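Putative amino acid binding protein (Streptococcus mutans, PDB 4C0R) binds glutathione, seen here as its disulfide, and probably delivers it to the cystine ABC importer TcyBC for uptake into the cell. Local coordinates at residues Glu143-Gln148 and Asp158-Glu163. Residues are numbered along the deposited sequence; the frame is centred on the assembly and turned at random.
With CD (cadmium ion), chain G; CD (cadmium ion), chain I; CD (cadmium ion), chain M; GDS (oxidized glutathione disulfide), chain C.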
ATOM      1  N   GLU A 143       2.239 -15.071  -3.477  1.00 18.49           N
ATOM      2  CA  GLU A 143       1.339 -14.710  -4.552  1.00 17.81           C
ATOM      3  C   GLU A 143       0.713 -13.336  -4.325  1.00 16.43           C
ATOM      4  O   GLU A 143       0.705 -12.835  -3.208  1.00 15.64           O
ATOM      5  CB  GLU A 143       0.294 -15.762  -4.765  1.00 22.12           C
ATOM      6  CG  GLU A 143       0.966 -17.122  -5.158  1.00 22.38           C
ATOM      7  CD  GLU A 143       2.196 -16.901  -6.046  1.00 25.52           C
ATOM      8  OE1 GLU A 143       2.024 -16.319  -7.155  1.00 31.65           O
ATOM      9  OE2 GLU A 143       3.334 -17.267  -5.651  1.00 32.54           O
ATOM     10  N   ASP A 144       0.232 -12.740  -5.404  1.00 14.10           N
ATOM     11  CA  ASP A 144      -0.160 -11.342  -5.309  1.00 12.10           C
ATOM     12  C   ASP A 144      -1.566 -11.155  -4.749  1.00 12.32           C
ATOM     13  O   ASP A 144      -2.286 -12.114  -4.506  1.00 13.29           O
ATOM     14  CB  ASP A 144       0.039 -10.596  -6.636  1.00 13.71           C
ATOM     15  CG  ASP A 144      -0.817 -11.115  -7.734  1.00 12.50           C
ATOM     16  OD1 ASP A 144      -1.976 -11.559  -7.516  1.00 13.10           O
ATOM     17  OD2 ASP A 144      -0.329 -11.085  -8.897  1.00 19.05           O
ATOM     18  N   LEU A 145      -1.892  -9.916  -4.454  1.00  7.95           N
ATOM     19  CA  LEU A 145      -3.115  -9.605  -3.729  1.00  9.53           C
ATOM     20  C   LEU A 145      -4.341 -10.069  -4.470  1.00  9.50           C
ATOM     21  O   LEU A 145      -5.272 -10.610  -3.858  1.00  9.42           O
ATOM     22  CB  LEU A 145      -3.146  -8.114  -3.490  1.00  9.86           C
ATOM     23  CG  LEU A 145      -4.434  -7.581  -2.808  1.00  9.55           C
ATOM     24  CD1 LEU A 145      -4.640  -8.138  -1.398  1.00  9.81           C
ATOM     25  CD2 LEU A 145      -4.465  -6.034  -2.849  1.00 10.75           C
ATOM     26  N   ALA A 146      -4.424  -9.797  -5.767  1.00 10.76           N
ATOM     27  CA  ALA A 146      -5.609 -10.229  -6.513  1.00 11.76           C
ATOM     28  C   ALA A 146      -5.761 -11.756  -6.432  1.00 10.02           C
ATOM     29  O   ALA A 146      -6.856 -12.256  -6.355  1.00 12.69           O
ATOM     30  CB  ALA A 146      -5.515  -9.757  -7.956  1.00 13.52           C
ATOM     31  N   HIS A 147      -4.637 -12.471  -6.482  1.00 12.76           N
ATOM     32  CA  HIS A 147      -4.612 -13.926  -6.411  1.00 12.63           C
ATOM     33  C   HIS A 147      -5.241 -14.346  -5.063  1.00 14.47           C
ATOM     34  O   HIS A 147      -6.005 -15.297  -4.992  1.00 13.87           O
ATOM     35  CB  HIS A 147      -3.157 -14.410  -6.511  1.00 17.50           C
ATOM     36  CG  HIS A 147      -2.997 -15.896  -6.627  1.00 18.79           C
ATOM     37  ND1 HIS A 147      -3.143 -16.574  -7.823  1.00 22.21           N
ATOM     38  CD2 HIS A 147      -2.713 -16.842  -5.691  1.00 19.82           C
ATOM     39  CE1 HIS A 147      -2.938 -17.868  -7.624  1.00 20.25           C
ATOM     40  NE2 HIS A 147      -2.686 -18.059  -6.338  1.00 17.99           N
ATOM     41  N   GLN A 148      -4.857 -13.651  -3.995  1.00 13.25           N
ATOM     42  CA  GLN A 148      -5.310 -14.014  -2.673  1.00 10.91           C
ATOM     43  C   GLN A 148      -6.789 -13.690  -2.532  1.00 12.30           C
ATOM     44  O   GLN A 148      -7.557 -14.501  -1.942  1.00 12.15           O
ATOM     45  CB  GLN A 148      -4.517 -13.309  -1.592  1.00  9.06           C
ATOM     46  CG  GLN A 148      -2.982 -13.575  -1.596  1.00 12.61           C
ATOM     47  CD  GLN A 148      -2.317 -12.723  -0.539  1.00 10.02           C
ATOM     48  OE1 GLN A 148      -2.683 -12.788   0.593  1.00 10.52           O
ATOM     49  NE2 GLN A 148      -1.358 -11.909  -0.932  1.00 11.46           N
ATOM     50  N   ASP A 158     -10.433 -18.298   4.025  1.00 14.15           N
ATOM     51  CA  ASP A 158     -11.690 -17.811   4.543  1.00 11.22           C
ATOM     52  C   ASP A 158     -11.894 -16.290   4.501  1.00 12.82           C
ATOM     53  O   ASP A 158     -13.017 -15.817   4.448  1.00 11.72           O
ATOM     54  CB  ASP A 158     -11.826 -18.243   6.000  1.00 14.13           C
ATOM     55  CG  ASP A 158     -11.782 -19.779   6.194  1.00 17.00           C
ATOM     56  OD1 ASP A 158     -12.244 -20.511   5.300  1.00 17.72           O
ATOM     57  OD2 ASP A 158     -11.288 -20.185   7.274  1.00 15.13           O
ATOM     58  N   PHE A 159     -10.810 -15.532   4.573  1.00 10.57           N
ATOM     59  CA  PHE A 159     -10.898 -14.085   4.580  1.00  7.77           C
ATOM     60  C   PHE A 159      -9.566 -13.510   4.138  1.00  9.24           C
ATOM     61  O   PHE A 159      -8.550 -14.243   4.173  1.00  9.76           O
ATOM     62  CB  PHE A 159     -11.239 -13.522   5.980  1.00 10.21           C
ATOM     63  CG  PHE A 159     -10.152 -13.672   7.009  1.00  9.89           C
ATOM     64  CD1 PHE A 159     -10.079 -14.796   7.797  1.00 10.62           C
ATOM     65  CD2 PHE A 159      -9.203 -12.679   7.212  1.00  8.63           C
ATOM     66  CE1 PHE A 159      -9.125 -14.923   8.740  1.00 10.17           C
ATOM     67  CE2 PHE A 159      -8.247 -12.778   8.159  1.00  8.72           C
ATOM     68  CZ  PHE A 159      -8.195 -13.934   8.948  1.00 11.17           C
ATOM     69  N   LYS A 160      -9.561 -12.214   3.788  1.00 10.99           N
ATOM     70  CA  LYS A 160      -8.299 -11.481   3.557  1.00  8.82           C
ATOM     71  C   LYS A 160      -8.473 -10.056   4.093  1.00  8.93           C
ATOM     72  O   LYS A 160      -9.426  -9.377   3.754  1.00  9.28           O
ATOM     73  CB  LYS A 160      -7.949 -11.433   2.065  1.00  9.96           C
ATOM     74  CG  LYS A 160      -6.724 -10.587   1.701  1.00  8.83           C
ATOM     75  CD  LYS A 160      -5.444 -11.130   2.310  1.00  9.17           C
ATOM     76  CE  LYS A 160      -4.251 -10.285   1.899  1.00 10.34           C
ATOM     77  NZ  LYS A 160      -3.001 -10.733   2.543  1.00  8.62           N
ATOM     78  N   ILE A 161      -7.530  -9.631   4.918  1.00  6.98           N
ATOM     79  CA  ILE A 161      -7.472  -8.261   5.411  1.00  8.74           C
ATOM     80  C   ILE A 161      -6.516  -7.426   4.540  1.00  9.15           C
ATOM     81  O   ILE A 161      -5.387  -7.827   4.270  1.00  8.83           O
ATOM     82  CB  ILE A 161      -7.020  -8.160   6.868  1.00  9.73           C
ATOM     83  CG1 ILE A 161      -7.980  -8.938   7.768  1.00 10.58           C
ATOM     84  CG2 ILE A 161      -6.913  -6.702   7.309  1.00  9.56           C
ATOM     85  CD1 ILE A 161      -7.481  -9.069   9.186  1.00 14.48           C
ATOM     86  N   PHE A 162      -7.015  -6.323   4.010  1.00  7.73           N
ATOM     87  CA  PHE A 162      -6.166  -5.428   3.230  1.00  9.49           C
ATOM     88  C   PHE A 162      -6.762  -4.052   3.202  1.00  8.79           C
ATOM     89  O   PHE A 162      -7.919  -3.855   3.609  1.00  8.97           O
ATOM     90  CB  PHE A 162      -6.026  -5.950   1.775  1.00  8.02           C
ATOM     91  CG  PHE A 162      -4.767  -5.399   1.093  1.00  6.87           C
ATOM     92  CD1 PHE A 162      -3.502  -5.836   1.507  1.00  7.35           C
ATOM     93  CD2 PHE A 162      -4.850  -4.422   0.158  1.00  7.82           C
ATOM     94  CE1 PHE A 162      -2.339  -5.298   0.954  1.00  7.59           C
ATOM     95  CE2 PHE A 162      -3.668  -3.872  -0.400  1.00  7.71           C
ATOM     96  CZ  PHE A 162      -2.411  -4.344   0.009  1.00  8.68           C
ATOM     97  N   GLU A 163      -6.018  -3.074   2.677  1.00  9.40           N
ATOM     98  CA  GLU A 163      -6.577  -1.723   2.460  1.00  6.74           C
ATOM     99  C   GLU A 163      -7.818  -1.750   1.546  1.00  7.26           C
ATOM    100  O   GLU A 163      -7.866  -2.483   0.581  1.00  8.80           O
ATOM    101  CB  GLU A 163      -5.511  -0.818   1.849  1.00  8.04           C
ATOM    102  CG  GLU A 163      -4.480  -0.271   2.828  1.00  9.11           C
ATOM    103  CD  GLU A 163      -3.392  -1.196   3.289  1.00 10.08           C
ATOM    104  OE1 GLU A 163      -3.172  -2.268   2.699  1.00 12.12           O
ATOM    105  OE2 GLU A 163      -2.770  -0.793   4.263  1.00 11.78           O
TER
HETATM  106 CD    CD G1243      -3.499 -15.472  -9.789  0.85 19.89          CD
HETATM  107 CD    CD I1245      -2.108 -11.870  -9.943  0.80 19.05          CD
HETATM  108 CD    CD M1249     -12.163 -22.343   6.869  0.67 51.21          CD
HETATM  109  CD1 GDS C 500       5.419 -10.886  -2.639  1.00 22.26           C
HETATM  110  N2  GDS C 500       3.979 -10.944  -2.924  1.00 25.51           N
HETATM  111  CA2 GDS C 500       3.518 -10.015  -3.891  1.00 24.92           C
HETATM  112  C2  GDS C 500       3.613 -10.364  -5.334  1.00 20.30           C
HETATM  113  O2  GDS C 500       3.637  -9.469  -6.206  1.00 21.41           O
HETATM  114  CB2 GDS C 500       2.962  -8.681  -3.574  1.00 19.86           C
HETATM  115  SG2 GDS C 500       2.733  -8.406  -1.830  1.00 15.74           S
HETATM  116  N3  GDS C 500       3.678 -11.768  -5.680  1.00 19.10           N
HETATM  117  CA3 GDS C 500       3.864 -12.160  -7.076  1.00 19.40           C
HETATM  118  C3  GDS C 500       5.325 -12.598  -7.131  1.00 20.60           C
HETATM  119  OE3 GDS C 500       5.687 -13.578  -7.856  1.00 26.99           O
HETATM  120  OE4 GDS C 500       6.224 -12.018  -6.456  1.00 20.30           O
HETATM  121  N4  GDS C 500       0.422  -6.695  -0.329  1.00  8.07           N
HETATM  122  CA4 GDS C 500      -0.566  -7.748  -0.350  1.00 11.90           C
HETATM  123  C4  GDS C 500      -0.590  -8.462   0.956  1.00  9.93           C
HETATM  124  OE5 GDS C 500      -0.150  -7.920   2.015  1.00  9.83           O
HETATM  125  OE6 GDS C 500      -1.125  -9.606   0.968  1.00 10.82           O
HETATM  126  C5  GDS C 500       0.652  -5.951  -1.527  1.00  9.18           C
HETATM  127  O5  GDS C 500      -0.015  -6.187  -2.534  1.00  9.95           O
HETATM  128  CA5 GDS C 500       1.763  -5.006  -1.433  1.00  9.91           C
HETATM  129  N5  GDS C 500       1.972  -4.315  -0.229  1.00  8.97           N
HETATM  130  CB5 GDS C 500       2.968  -5.409  -2.218  1.00 11.40           C
HETATM  131  SG5 GDS C 500       3.813  -6.756  -1.346  1.00 11.80           S
HETATM  132  CA6 GDS C 500       0.610  -2.295   3.817  1.00  7.83           C
HETATM  133  C6  GDS C 500       2.049  -2.137   4.281  1.00  8.79           C
HETATM  134  OE7 GDS C 500       2.672  -3.162   4.670  1.00  8.21           O
HETATM  135  OE8 GDS C 500       2.613  -1.017   4.263  1.00  8.94           O
HETATM  136  N6  GDS C 500       0.051  -0.940   3.647  1.00  7.79           N
HETATM  137  CB6 GDS C 500       0.530  -3.095   2.569  1.00  8.40           C
HETATM  138  CG6 GDS C 500       1.625  -2.626   1.585  1.00  9.54           C
HETATM  139  CD6 GDS C 500       1.269  -3.199   0.229  1.00  7.63           C
HETATM  140  O6  GDS C 500       0.412  -2.744  -0.541  1.00  7.04           O
HETATM  141  O   HOH W   1      -4.300 -13.027  -9.739  1.00 11.06           O
HETATM  142  O   HOH W   2      -5.597 -16.225  -9.563  1.00 26.08           O
HETATM  143  O   HOH W   3      -1.558 -11.711 -12.343  1.00 28.21           O
HETATM  144  O   HOH W   4      -2.808  -9.344 -10.058  1.00 16.03           O
HETATM  145  O   HOH W   5     -10.347 -22.690   5.060  1.00 30.44           O
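Leu145 and Gln148, on the first turn of helix 145-153, face Lys160 and Phe162 of strand 160-163, with CA atoms 8.7 Å apart for Leu145 and Phe162 and 7.4 Å for Gln148 and Lys160. This is helix-on-sheet packing in a family 3 solute-binding protein: the helix N-terminus and the strand meet in the ligand pocket, where they line part of the site for oxidized glutathione. Asp144 caps the helix, its OD1 accepting from His147 N while both carboxylate oxygens also bind a cadmium ion.

Phe162 and Leu145 make the apolar half. Leu145 CD2 sits over one face of the ring, toward its rim, 3.7 Å from the centroid of Phe162 in a CH-pi contact. Glu163 OE1 lies over the centre of the opposite face, and the edge of the ring turns to the ligand, with Phe162 CZ 3.3 Å from O6 of the disulfide. Leu145 also touches Ser166 and Ile170 of helix 164-173.

Lys160 and Gln148 make the polar half. With chi1 at 175° and a bend at chi2 of 63°, the lysine chain runs past Leu145 CD1 to bring NZ 2.9 Å from Gln148 OE1, tilted 29° from the carbonyl plane. Lys160 NZ also donates to Gln113 O, so two protein oxygens fix the ammonium where it meets the ligand. Gln148 NE2 bonds Glu143 O at 3.2 Å, which helps set the rotation of the amide. Beyond them, Glu163 OE2 takes a bond from ligand N6. A single carboxylate oxygen of the disulfide, OE6, is gripped twice, by Lys160 NZ at 2.7 Å and by Gln148 NE2 at 3.0 Å.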